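Local coordinates for protein O-methyltransferase (PDB 4CE0) that probably methylates the 4'-hydroxyl of the rhamnose unit of spinosyns, using S-adenosyl-L-methionine as methyl donor and a bound magnesium ion, in antibiotic biosynthesis, at residues D61-C66 / I91-V96; E68-D73 / T103-W108; A80-W85 / M193-N198; Q148-Y153 / V160-G165. All coordinates share one frame; numbering follows the deposited sequence.

Contact 1 of 4, residues D61-C66 / I91-V96; sequences DNLQHC and IFMRAV
Gln-64 OE1 accepts a hydrogen bond from Lys-13 of helix 6-16 while it rests 3.6 Å from Phe-92 CZ, at the ring edge and close to its plane. The other end of the amide is held too, NE2 donating to Glu-68 one turn further along the same helix, so the flip of the amide is fixed from both ends. Amide and ring planes stand 52° apart: the amide meets the phenyl rim without stacking on it. Closer to the backbone, Gln-64 CB touches Phe-92 CE2 at 3.6 Å, and Gln-64 CA lies in the ring plane at the same rim. One face of the phenyl ring is occupied by Val-96 CG2, 3.6 Å above the plane and displaced toward the rim.

Leu-63 carries the apolar half. Its CG stands anti to the backbone N (chi1 -175°), which carries the isobutyl group between Phe-92 and Met-93. Leu-63 CD2 touches Met-93 CG at 3.8 Å, CD1 lies 3.9 Å from Met-93 SD, and CG reaches Phe-92 CD2 at 4.2 Å. The leucine and the thioether chain cross nearly at right angles, whereas leucine and phenyl run alongside each other, pointing opposite ways. No hydrogen bond joins the two helical segments, whose axes approach to 10.2 Å and cross at -38°. Leu-63 also touches Ile-210 of strand 207-211, and its side chain lies about 7 Å from bound SAH. Two neighbouring helices, 56-73 and 88-100, with strand 78-82 between them in the chain, are thus packed against the central sheet, as in Rossmann-like class I methyltransferases.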
# COMPACT_ATOMS: atom_id res chain seq x y z
N ASP A 61 11.63 6.96 6.61
CA ASP A 61 11.72 8.32 6.05
C ASP A 61 13.18 8.70 5.88
O ASP A 61 13.58 9.40 4.94
CB ASP A 61 11.07 9.38 6.95
CG ASP A 61 9.55 9.27 7.02
OD1 ASP A 61 8.92 8.58 6.19
OD2 ASP A 61 8.97 9.89 7.94
N ASN A 62 14.00 8.31 6.83
CA ASN A 62 15.43 8.58 6.69
C ASN A 62 15.96 7.87 5.46
O ASN A 62 16.75 8.42 4.65
CB ASN A 62 16.18 8.16 7.95
CG ASN A 62 17.69 8.07 7.73
OD1 ASN A 62 18.22 6.99 7.45
ND2 ASN A 62 18.36 9.21 7.79
N LEU A 63 15.52 6.63 5.27
CA LEU A 63 16.04 5.83 4.15
C LEU A 63 15.66 6.50 2.83
O LEU A 63 16.47 6.61 1.91
CB LEU A 63 15.50 4.41 4.23
CG LEU A 63 16.01 3.36 3.24
CD1 LEU A 63 17.49 3.40 3.10
CD2 LEU A 63 15.58 1.95 3.69
N GLN A 64 14.44 7.03 2.77
CA GLN A 64 13.97 7.71 1.57
C GLN A 64 14.80 8.99 1.31
O GLN A 64 15.14 9.27 0.17
CB GLN A 64 12.50 8.10 1.71
CG GLN A 64 11.95 8.82 0.45
CD GLN A 64 10.45 9.01 0.49
OE1 GLN A 64 9.76 8.43 1.33
NE2 GLN A 64 9.93 9.87 -0.40
N HIS A 65 15.06 9.77 2.35
CA HIS A 65 15.86 11.01 2.26
C HIS A 65 17.22 10.70 1.68
O HIS A 65 17.67 11.35 0.73
CB HIS A 65 16.05 11.64 3.66
CG HIS A 65 17.00 12.81 3.69
ND1 HIS A 65 18.36 12.66 3.86
CD2 HIS A 65 16.77 14.13 3.56
CE1 HIS A 65 18.93 13.85 3.83
NE2 HIS A 65 17.99 14.76 3.66
N CYS A 66 17.87 9.66 2.21
CA CYS A 66 19.20 9.26 1.72
C CYS A 66 19.21 8.76 0.26
O CYS A 66 20.05 9.14 -0.54
CB CYS A 66 19.82 8.19 2.63
SG CYS A 66 20.16 8.77 4.33
N ILE A 91 12.93 -3.81 0.17
CA ILE A 91 11.78 -3.56 -0.72
C ILE A 91 11.59 -2.06 -0.93
O ILE A 91 11.41 -1.59 -2.07
CB ILE A 91 10.50 -4.20 -0.17
CG1 ILE A 91 10.62 -5.72 -0.23
CG2 ILE A 91 9.27 -3.81 -0.99
CD1 ILE A 91 9.64 -6.43 0.64
N PHE A 92 11.67 -1.30 0.15
CA PHE A 92 11.52 0.13 0.05
C PHE A 92 12.56 0.78 -0.84
O PHE A 92 12.22 1.57 -1.70
CB PHE A 92 11.53 0.81 1.42
CG PHE A 92 11.22 2.26 1.35
CD1 PHE A 92 9.92 2.68 1.06
CD2 PHE A 92 12.22 3.21 1.53
CE1 PHE A 92 9.62 4.02 0.98
CE2 PHE A 92 11.94 4.55 1.45
CZ PHE A 92 10.63 4.97 1.18
N MET A 93 13.84 0.42 -0.68
CA MET A 93 14.86 1.01 -1.54
C MET A 93 14.57 0.68 -3.00
O MET A 93 14.73 1.51 -3.89
CB MET A 93 16.26 0.52 -1.15
CG MET A 93 16.66 0.89 0.22
SD MET A 93 18.40 0.59 0.55
CE MET A 93 18.33 -1.14 0.85
N ARG A 94 14.15 -0.54 -3.25
CA ARG A 94 13.83 -0.93 -4.63
C ARG A 94 12.65 -0.11 -5.13
O ARG A 94 12.57 0.27 -6.31
CB ARG A 94 13.54 -2.42 -4.72
CG ARG A 94 12.99 -2.91 -6.11
CD ARG A 94 13.98 -2.81 -7.24
NE ARG A 94 13.38 -3.02 -8.57
CZ ARG A 94 12.96 -2.03 -9.37
NH1 ARG A 94 13.01 -0.76 -9.00
NH2 ARG A 94 12.45 -2.33 -10.55
N ALA A 95 11.74 0.20 -4.22
CA ALA A 95 10.54 0.95 -4.63
C ALA A 95 10.89 2.41 -4.92
O ALA A 95 10.31 3.03 -5.82
CB ALA A 95 9.47 0.85 -3.58
N VAL A 96 11.85 2.98 -4.20
CA VAL A 96 12.25 4.34 -4.51
C VAL A 96 12.83 4.43 -5.94
O VAL A 96 12.43 5.30 -6.73
CB VAL A 96 13.23 4.91 -3.50
CG1 VAL A 96 13.54 6.34 -3.86
CG2 VAL A 96 12.65 4.82 -2.08

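Contact 2 of 4, residues E68-D73 / T103-W108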
# COMPACT_ATOMS: atom_id res chain seq x y z
N GLU A 68 16.99 9.38 -1.99
CA GLU A 68 16.60 10.47 -2.89
C GLU A 68 17.75 11.44 -3.14
O GLU A 68 17.88 11.99 -4.24
CB GLU A 68 15.35 11.23 -2.38
CG GLU A 68 14.04 10.48 -2.71
CD GLU A 68 12.78 11.15 -2.21
OE1 GLU A 68 12.88 12.30 -1.75
OE2 GLU A 68 11.69 10.54 -2.28
N ALA A 69 18.58 11.63 -2.12
CA ALA A 69 19.69 12.59 -2.18
C ALA A 69 20.76 12.05 -3.11
O ALA A 69 21.33 12.78 -3.94
CB ALA A 69 20.27 12.85 -0.78
N VAL A 70 21.04 10.77 -2.95
CA VAL A 70 21.99 10.07 -3.82
C VAL A 70 21.58 10.13 -5.29
O VAL A 70 22.42 10.28 -6.18
CB VAL A 70 22.11 8.61 -3.35
CG1 VAL A 70 22.32 7.67 -4.49
CG2 VAL A 70 23.22 8.47 -2.27
N LEU A 71 20.28 9.93 -5.54
CA LEU A 71 19.76 10.00 -6.90
C LEU A 71 19.84 11.43 -7.46
O LEU A 71 20.28 11.62 -8.58
CB LEU A 71 18.31 9.51 -6.96
CG LEU A 71 18.04 8.04 -6.67
CD1 LEU A 71 16.56 7.76 -6.92
CD2 LEU A 71 18.92 7.08 -7.48
N ALA A 72 19.44 12.45 -6.68
CA ALA A 72 19.48 13.83 -7.18
C ALA A 72 20.91 14.35 -7.33
O ALA A 72 21.20 15.09 -8.26
CB ALA A 72 18.75 14.69 -6.31
N ASP A 73 21.79 13.97 -6.41
CA ASP A 73 23.19 14.42 -6.44
C ASP A 73 24.04 13.71 -7.50
O ASP A 73 25.13 14.19 -7.84
CB ASP A 73 23.84 14.21 -5.07
CG ASP A 73 23.29 15.13 -4.01
OD1 ASP A 73 22.25 15.79 -4.25
OD2 ASP A 73 23.91 15.20 -2.94
N THR A 103 16.74 2.59 -13.52
CA THR A 103 16.73 1.17 -13.84
C THR A 103 18.14 0.58 -13.81
O THR A 103 18.32 -0.62 -14.02
CB THR A 103 16.07 0.92 -15.22
OG1 THR A 103 16.85 1.55 -16.25
CG2 THR A 103 14.67 1.48 -15.25
N GLY A 104 19.13 1.41 -13.52
CA GLY A 104 20.52 0.98 -13.54
C GLY A 104 21.06 0.45 -12.22
O GLY A 104 21.88 -0.48 -12.22
N ARG A 105 20.61 1.03 -11.10
CA ARG A 105 21.10 0.64 -9.79
C ARG A 105 20.51 -0.67 -9.26
O ARG A 105 19.37 -1.02 -9.52
CB ARG A 105 20.82 1.78 -8.81
CG ARG A 105 21.41 3.10 -9.26
CD ARG A 105 21.07 4.16 -8.26
NE ARG A 105 21.50 5.51 -8.64
CZ ARG A 105 22.55 6.14 -8.14
NH1 ARG A 105 23.34 5.54 -7.25
NH2 ARG A 105 22.80 7.39 -8.52
N THR A 106 21.30 -1.37 -8.46
CA THR A 106 20.92 -2.65 -7.88
C THR A 106 20.76 -2.51 -6.37
O THR A 106 21.44 -1.72 -5.75
CB THR A 106 21.98 -3.74 -8.22
OG1 THR A 106 21.83 -4.11 -9.59
CG2 THR A 106 21.83 -5.01 -7.34
N VAL A 107 19.85 -3.30 -5.82
CA VAL A 107 19.62 -3.38 -4.37
C VAL A 107 20.10 -4.75 -3.95
O VAL A 107 19.56 -5.77 -4.42
CB VAL A 107 18.11 -3.18 -4.00
CG1 VAL A 107 17.87 -3.35 -2.48
CG2 VAL A 107 17.63 -1.81 -4.48
N TRP A 108 21.14 -4.77 -3.12
CA TRP A 108 21.70 -5.99 -2.58
C TRP A 108 21.08 -6.34 -1.26
O TRP A 108 21.09 -5.56 -0.30
CB TRP A 108 23.22 -5.88 -2.42
CG TRP A 108 23.91 -5.72 -3.73
CD1 TRP A 108 24.15 -4.56 -4.43
CD2 TRP A 108 24.45 -6.78 -4.50
NE1 TRP A 108 24.81 -4.85 -5.61
CE2 TRP A 108 24.99 -6.21 -5.68
CE3 TRP A 108 24.51 -8.17 -4.33
CZ2 TRP A 108 25.62 -6.99 -6.66
CZ3 TRP A 108 25.12 -8.93 -5.32
CH2 TRP A 108 25.66 -8.34 -6.46
O HOH W 1 20.91 9.31 -10.11
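The guanidinium of Arg-105 has Val-70 CG1 over one face, a water at its edge in the plane, and Leu-71 CD2 coming in obliquely. Val-70 CG1 is 3.6 Å from Arg-105 NH1 and 4.0 Å from CZ. Leu-71 CD2 is tighter, 3.2 Å from Arg-105 NE and 3.7 Å from CD, a close fit for a methyl against a planar nitrogen. The arginine reaches the helix with its chain extended from CG to NE, CG being anti to the carbonyl carbon (chi1 -56°), and it runs alongside Leu-71, head to tail.

The water is the polar link between the segments: it donates to Leu-71 O at 2.8 Å and accepts from Arg-105 NH2 at 3.1 Å. This gives a helix carbonyl and the arginine a shared partner without a direct bond. The cation is held further by its surroundings, NE pairing with Asp-102 in a salt bridge while NH1 donates to Gly-77 O and NH2 to Val-75 O. Grips on all three nitrogens fix the rotation of the group and would probably offset much of its charge.

Arg-105 thus ties the later turns of helix 56-73 to the loop that follows that helix and to the lead-in of strand 107-111. Val-70 touches Phe-79 of strand 78-82 and Val-181 of strand 179-184, and Leu-71 leans on Phe-100 of helix 88-100, so the site lies in the angle between two helices and the sheet.

Contact 3 of 4, residues A80-W85 / M193-N198; sequences AETGVW and MDSLRN. With SAH (S-adenosyl-L-homocysteine), chain B.
Ser-195 and Thr-82 face each other through their first torsions: Ser-195 OG is turned anti to its own backbone N (chi1 179°), while Thr-82 OG1 lies between the backbone N and the carbonyl carbon (chi1 57°). The two hydroxyls meet at 2.8 Å between Thr-82 OG1 and Ser-195 OG in a hydrogen bond that either could donate. The threonine methyl joins in from beside the pair, CG2 lying 3.3 Å from Ser-195 OG, and Ser-195 CB comes to 3.4 Å from Thr-82 OG1. This single bond pins a buried turn of helix 189-199 to the C-terminal end of strand 78-82. Leu-184 of strand 179-184 touches both residues, and Phe-167 packs against Thr-82.

Beyond Thr-82 the chain leaves the sheet and runs along the bound S-adenosyl-L-homocysteine. Gly-83 has a positive phi (108°) that suits glycine, and with no side chain in the way its CA comes to 3.2 Å from SAH O4'. Trp-85 N donates a weak hydrogen bond of 3.1 Å to SAH O3'. Glu-81, on the other side of the strand from Thr-82, sends OE2 to 2.7 Å from SAH O and also forms a salt bridge with Arg-183. Asp-111 binds the cofactor product as well and accepts a hydrogen bond from Val-84 N. An acidic residue, one intervening residue and a glycine where a central parallel strand ends against the cofactor correspond to the first signature motif of Rossmann-like methyltransferases.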
# COMPACT_ATOMS: atom_id res chain seq x y z
N ALA A 80 22.79 -1.34 -0.54
CA ALA A 80 22.94 -2.61 0.13
C ALA A 80 22.44 -2.52 1.54
O ALA A 80 22.73 -1.54 2.22
CB ALA A 80 24.43 -3.04 0.11
N GLU A 81 21.72 -3.56 1.99
CA GLU A 81 21.40 -3.70 3.42
C GLU A 81 21.92 -5.02 3.97
O GLU A 81 21.63 -6.10 3.45
CB GLU A 81 19.90 -3.54 3.75
CG GLU A 81 19.64 -3.48 5.31
CD GLU A 81 18.19 -3.55 5.70
OE1 GLU A 81 17.46 -4.36 5.07
OE2 GLU A 81 17.78 -2.82 6.65
N THR A 82 22.71 -4.89 5.04
CA THR A 82 23.24 -6.03 5.74
C THR A 82 22.39 -6.21 6.96
O THR A 82 22.56 -5.51 7.99
CB THR A 82 24.77 -5.90 6.08
OG1 THR A 82 25.06 -4.72 6.85
CG2 THR A 82 25.57 -5.87 4.82
N GLY A 83 21.48 -7.16 6.83
CA GLY A 83 20.48 -7.46 7.85
C GLY A 83 19.11 -6.99 7.36
O GLY A 83 18.77 -5.80 7.48
N VAL A 84 18.34 -7.93 6.79
CA VAL A 84 17.11 -7.61 6.06
C VAL A 84 15.83 -8.17 6.66
O VAL A 84 14.75 -7.64 6.39
CB VAL A 84 17.23 -8.04 4.57
CG1 VAL A 84 18.58 -7.66 4.05
CG2 VAL A 84 16.96 -9.57 4.36
N TRP A 85 15.94 -9.19 7.52
CA TRP A 85 14.78 -9.84 8.13
C TRP A 85 13.79 -10.18 7.03
O TRP A 85 14.13 -10.94 6.11
CB TRP A 85 14.16 -8.96 9.21
CG TRP A 85 13.14 -9.59 10.08
CD1 TRP A 85 13.25 -10.80 10.71
CD2 TRP A 85 11.88 -9.03 10.51
NE1 TRP A 85 12.12 -11.04 11.46
CE2 TRP A 85 11.27 -9.98 11.36
CE3 TRP A 85 11.21 -7.83 10.24
CZ2 TRP A 85 10.01 -9.76 11.93
CZ3 TRP A 85 9.95 -7.63 10.80
CH2 TRP A 85 9.36 -8.60 11.62
N MET A 193 30.75 -4.77 12.41
CA MET A 193 32.16 -4.66 11.98
C MET A 193 32.44 -5.31 10.61
O MET A 193 33.07 -4.70 9.72
CB MET A 193 33.09 -5.24 13.04
CG MET A 193 34.56 -4.91 12.81
SD MET A 193 34.91 -3.13 12.83
CE MET A 193 34.77 -2.72 14.57
N ASP A 194 31.97 -6.54 10.43
CA ASP A 194 32.19 -7.26 9.16
C ASP A 194 31.59 -6.52 7.97
O ASP A 194 32.16 -6.53 6.88
CB ASP A 194 31.60 -8.67 9.23
CG ASP A 194 32.42 -9.60 10.11
OD1 ASP A 194 33.65 -9.38 10.21
OD2 ASP A 194 31.83 -10.55 10.69
N SER A 195 30.44 -5.89 8.19
CA SER A 195 29.81 -5.12 7.15
C SER A 195 30.62 -3.86 6.85
O SER A 195 30.87 -3.52 5.70
CB SER A 195 28.35 -4.79 7.55
OG SER A 195 27.74 -4.00 6.54
N LEU A 196 31.02 -3.13 7.89
CA LEU A 196 31.79 -1.90 7.68
C LEU A 196 33.12 -2.20 7.05
O LEU A 196 33.48 -1.58 6.05
CB LEU A 196 32.00 -1.12 9.00
CG LEU A 196 30.76 -0.41 9.54
CD1 LEU A 196 31.05 0.12 10.93
CD2 LEU A 196 30.35 0.71 8.61
N ARG A 197 33.87 -3.13 7.63
CA ARG A 197 35.21 -3.47 7.10
C ARG A 197 35.18 -3.82 5.61
O ARG A 197 36.04 -3.40 4.84
CB ARG A 197 35.82 -4.65 7.84
CG ARG A 197 36.30 -4.31 9.23
CD ARG A 197 37.24 -5.38 9.83
NE ARG A 197 37.46 -5.08 11.24
CZ ARG A 197 38.19 -4.05 11.67
NH1 ARG A 197 38.81 -3.25 10.80
NH2 ARG A 197 38.31 -3.83 12.97
N ASN A 198 34.19 -4.60 5.19
CA ASN A 198 34.13 -5.06 3.82
C ASN A 198 33.41 -4.14 2.84
O ASN A 198 33.75 -4.14 1.65
CB ASN A 198 33.54 -6.48 3.78
CG ASN A 198 34.41 -7.50 4.55
OD1 ASN A 198 35.49 -7.82 4.12
ND2 ASN A 198 33.92 -8.00 5.68
N SAH B . 13.27 -5.21 9.61
CA SAH B . 14.72 -5.09 9.83
CB SAH B . 15.50 -6.38 9.95
CG SAH B . 16.94 -6.55 10.41
SD SAH B . 16.85 -7.85 11.68
C SAH B . 15.06 -4.42 8.56
O SAH B . 16.25 -4.44 8.26
OXT SAH B . 13.90 -3.92 8.01
C5' SAH B . 18.57 -8.47 11.70
C4' SAH B . 18.95 -9.32 10.48
O4' SAH B . 20.35 -9.45 10.38
C3' SAH B . 18.42 -10.76 10.51
O3' SAH B . 17.65 -10.95 9.34
C2' SAH B . 19.64 -11.69 10.58
O2' SAH B . 19.56 -12.96 9.90
C1' SAH B . 20.73 -10.77 10.01
N9 SAH B . 22.11 -11.00 10.49
C8 SAH B . 22.64 -10.54 11.67
N7 SAH B . 23.93 -10.89 11.72
C5 SAH B . 24.25 -11.54 10.58
C6 SAH B . 25.43 -12.11 10.10
N6 SAH B . 26.55 -12.09 10.81
N1 SAH B . 25.44 -12.73 8.87
C2 SAH B . 24.31 -12.78 8.08
N3 SAH B . 23.15 -12.23 8.58
C4 SAH B . 23.12 -11.59 9.78

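Contact 4 of 4, residues Q148-Y153 / V160-G165; sequences QNFARY and VRFLPG
Phe-150 leaves helix 143-152 with its CB directed at strand 160-164, and the ring beyond it lies against Val-160 and Phe-162. Along one side, CD2 lies 4.0 Å from Val-160 CG2. Next, CE2 is touched by both valine methyls, which come from the same side, 3.7 Å from Val-160 CG1 and equally near CG2, and at the tip CZ is 3.8 Å from Val-160 CG1. The CG1 methyl therefore stands over the ring face, 4.0 Å from the centroid and 26° off the normal, as a CH-pi contact. Val-160 CG1 is placed anti to the backbone N (chi1 -174°), which carries it out over the phenyl.

Here the chain forms a beta-alpha-beta crossover: strand 107-111, helix 143-152 and strand 160-164, the last laid parallel beside the first at the border of the sheet. Val-109 of strand 107-111 touches all three side chains of the contact.

The other side of the ring turns to the next inward-facing residue of the strand. Phe-150 CE1 comes to 4.2 Å from Phe-162 CE2, and the rings pair T-shaped, with the Phe-162 edge toward the same Phe-150 face that receives Val-160 CG1. Their centroids are 5.8 Å apart and their planes meet at 84°. Further along, Gly-165 touches bound SAH, while at the close of segment 148-153 Arg-152 and Tyr-153 pack on Ile-20 of the second subunit.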
# COMPACT_ATOMS: atom_id res chain seq x y z
N GLN A 148 9.43 -14.03 -1.96
CA GLN A 148 7.97 -13.97 -2.04
C GLN A 148 7.48 -12.56 -1.63
O GLN A 148 6.60 -11.97 -2.29
CB GLN A 148 7.32 -15.04 -1.14
CG GLN A 148 7.40 -16.51 -1.66
CD GLN A 148 6.98 -17.57 -0.61
OE1 GLN A 148 7.04 -17.34 0.61
NE2 GLN A 148 6.55 -18.75 -1.10
N ASN A 149 8.05 -12.03 -0.55
CA ASN A 149 7.68 -10.70 -0.05
C ASN A 149 7.92 -9.64 -1.12
O ASN A 149 7.06 -8.81 -1.34
CB ASN A 149 8.42 -10.37 1.25
CG ASN A 149 7.92 -11.21 2.42
OD1 ASN A 149 6.84 -11.80 2.33
ND2 ASN A 149 8.69 -11.26 3.49
N PHE A 150 9.06 -9.70 -1.81
CA PHE A 150 9.33 -8.71 -2.86
C PHE A 150 8.26 -8.83 -3.95
O PHE A 150 7.80 -7.80 -4.50
CB PHE A 150 10.71 -8.89 -3.48
CG PHE A 150 11.82 -8.06 -2.86
CD1 PHE A 150 12.48 -8.52 -1.73
CD2 PHE A 150 12.25 -6.88 -3.46
CE1 PHE A 150 13.54 -7.80 -1.15
CE2 PHE A 150 13.32 -6.13 -2.89
CZ PHE A 150 13.96 -6.60 -1.73
N ALA A 151 7.87 -10.07 -4.24
CA ALA A 151 6.97 -10.35 -5.35
C ALA A 151 5.59 -9.85 -5.00
O ALA A 151 4.82 -9.49 -5.86
CB ALA A 151 6.94 -11.88 -5.66
N ARG A 152 5.29 -9.75 -3.72
CA ARG A 152 3.99 -9.22 -3.31
C ARG A 152 3.82 -7.79 -3.74
O ARG A 152 2.70 -7.35 -4.00
CB ARG A 152 3.76 -9.40 -1.81
CG ARG A 152 3.52 -10.88 -1.50
CD ARG A 152 3.75 -11.27 -0.07
NE ARG A 152 2.63 -12.09 0.40
CZ ARG A 152 2.39 -12.34 1.68
NH1 ARG A 152 3.19 -11.84 2.63
NH2 ARG A 152 1.34 -13.08 2.02
N TYR A 153 4.93 -7.05 -3.84
CA TYR A 153 4.90 -5.63 -4.19
C TYR A 153 5.14 -5.44 -5.68
O TYR A 153 5.20 -4.31 -6.17
CB TYR A 153 5.91 -4.83 -3.35
CG TYR A 153 5.61 -4.82 -1.85
CD1 TYR A 153 4.79 -3.85 -1.28
CD2 TYR A 153 6.16 -5.78 -1.01
CE1 TYR A 153 4.53 -3.85 0.08
CE2 TYR A 153 5.89 -5.81 0.34
CZ TYR A 153 5.07 -4.84 0.89
OH TYR A 153 4.83 -4.83 2.25
N VAL A 160 17.16 -6.45 -8.10
CA VAL A 160 17.30 -6.95 -6.74
C VAL A 160 18.16 -8.23 -6.77
O VAL A 160 17.85 -9.18 -7.51
CB VAL A 160 15.96 -7.33 -6.12
CG1 VAL A 160 16.15 -7.71 -4.65
CG2 VAL A 160 14.94 -6.17 -6.27
N ARG A 161 19.23 -8.25 -5.96
CA ARG A 161 20.11 -9.42 -5.83
C ARG A 161 20.30 -9.81 -4.38
O ARG A 161 20.33 -8.97 -3.46
CB ARG A 161 21.46 -9.14 -6.48
CG ARG A 161 21.33 -8.88 -7.98
CD ARG A 161 22.68 -8.71 -8.68
NE ARG A 161 23.48 -9.95 -8.63
CZ ARG A 161 24.58 -10.17 -9.36
NH1 ARG A 161 25.02 -9.26 -10.22
NH2 ARG A 161 25.26 -11.29 -9.21
N PHE A 162 20.35 -11.12 -4.16
CA PHE A 162 20.43 -11.64 -2.81
C PHE A 162 21.81 -12.20 -2.59
O PHE A 162 22.36 -12.83 -3.46
CB PHE A 162 19.35 -12.69 -2.60
CG PHE A 162 17.96 -12.18 -2.87
CD1 PHE A 162 17.41 -12.24 -4.15
CD2 PHE A 162 17.19 -11.64 -1.84
CE1 PHE A 162 16.13 -11.77 -4.41
CE2 PHE A 162 15.87 -11.15 -2.09
CZ PHE A 162 15.35 -11.22 -3.37
N LEU A 163 22.37 -11.92 -1.41
CA LEU A 163 23.67 -12.47 -1.04
C LEU A 163 23.50 -13.25 0.25
O LEU A 163 23.61 -12.67 1.34
CB LEU A 163 24.68 -11.34 -0.88
CG LEU A 163 26.16 -11.67 -0.68
CD1 LEU A 163 26.69 -12.60 -1.77
CD2 LEU A 163 26.94 -10.34 -0.66
N PRO A 164 23.23 -14.57 0.13
CA PRO A 164 22.93 -15.42 1.30
C PRO A 164 24.20 -15.97 1.95
O PRO A 164 25.06 -16.50 1.25
CB PRO A 164 22.11 -16.55 0.68
CG PRO A 164 22.71 -16.73 -0.67
CD PRO A 164 23.01 -15.31 -1.13
N GLY A 165 24.33 -15.82 3.27
CA GLY A 165 25.44 -16.40 3.99
C GLY A 165 25.71 -15.57 5.22
O GLY A 165 25.10 -14.52 5.40

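Overall arrangement
Contacts 1, 3 and 4 are buried, while contact 2 is only partly so. Contacts 1 and 2 both use helix 56-73: apolar side chains and a ring-edge amide hold it to helix 88-100, and a water-bridged arginine holds it near the start of strand 107-111. Contacts 2, 3 and 4 reach one sheet, where strand 107-111 lies between 78-82 and 160-164. Contact 3 rests on one hydroxyl pair beside the cofactor, contact 4 on a T-shaped ring pair and a CH-pi methyl at the sheet border. Helix 88-100 connects them: Met-93 touches Glu-81 and Val-107, and Ile-91 meets Phe-150. Contacts 3 and 4 do not touch.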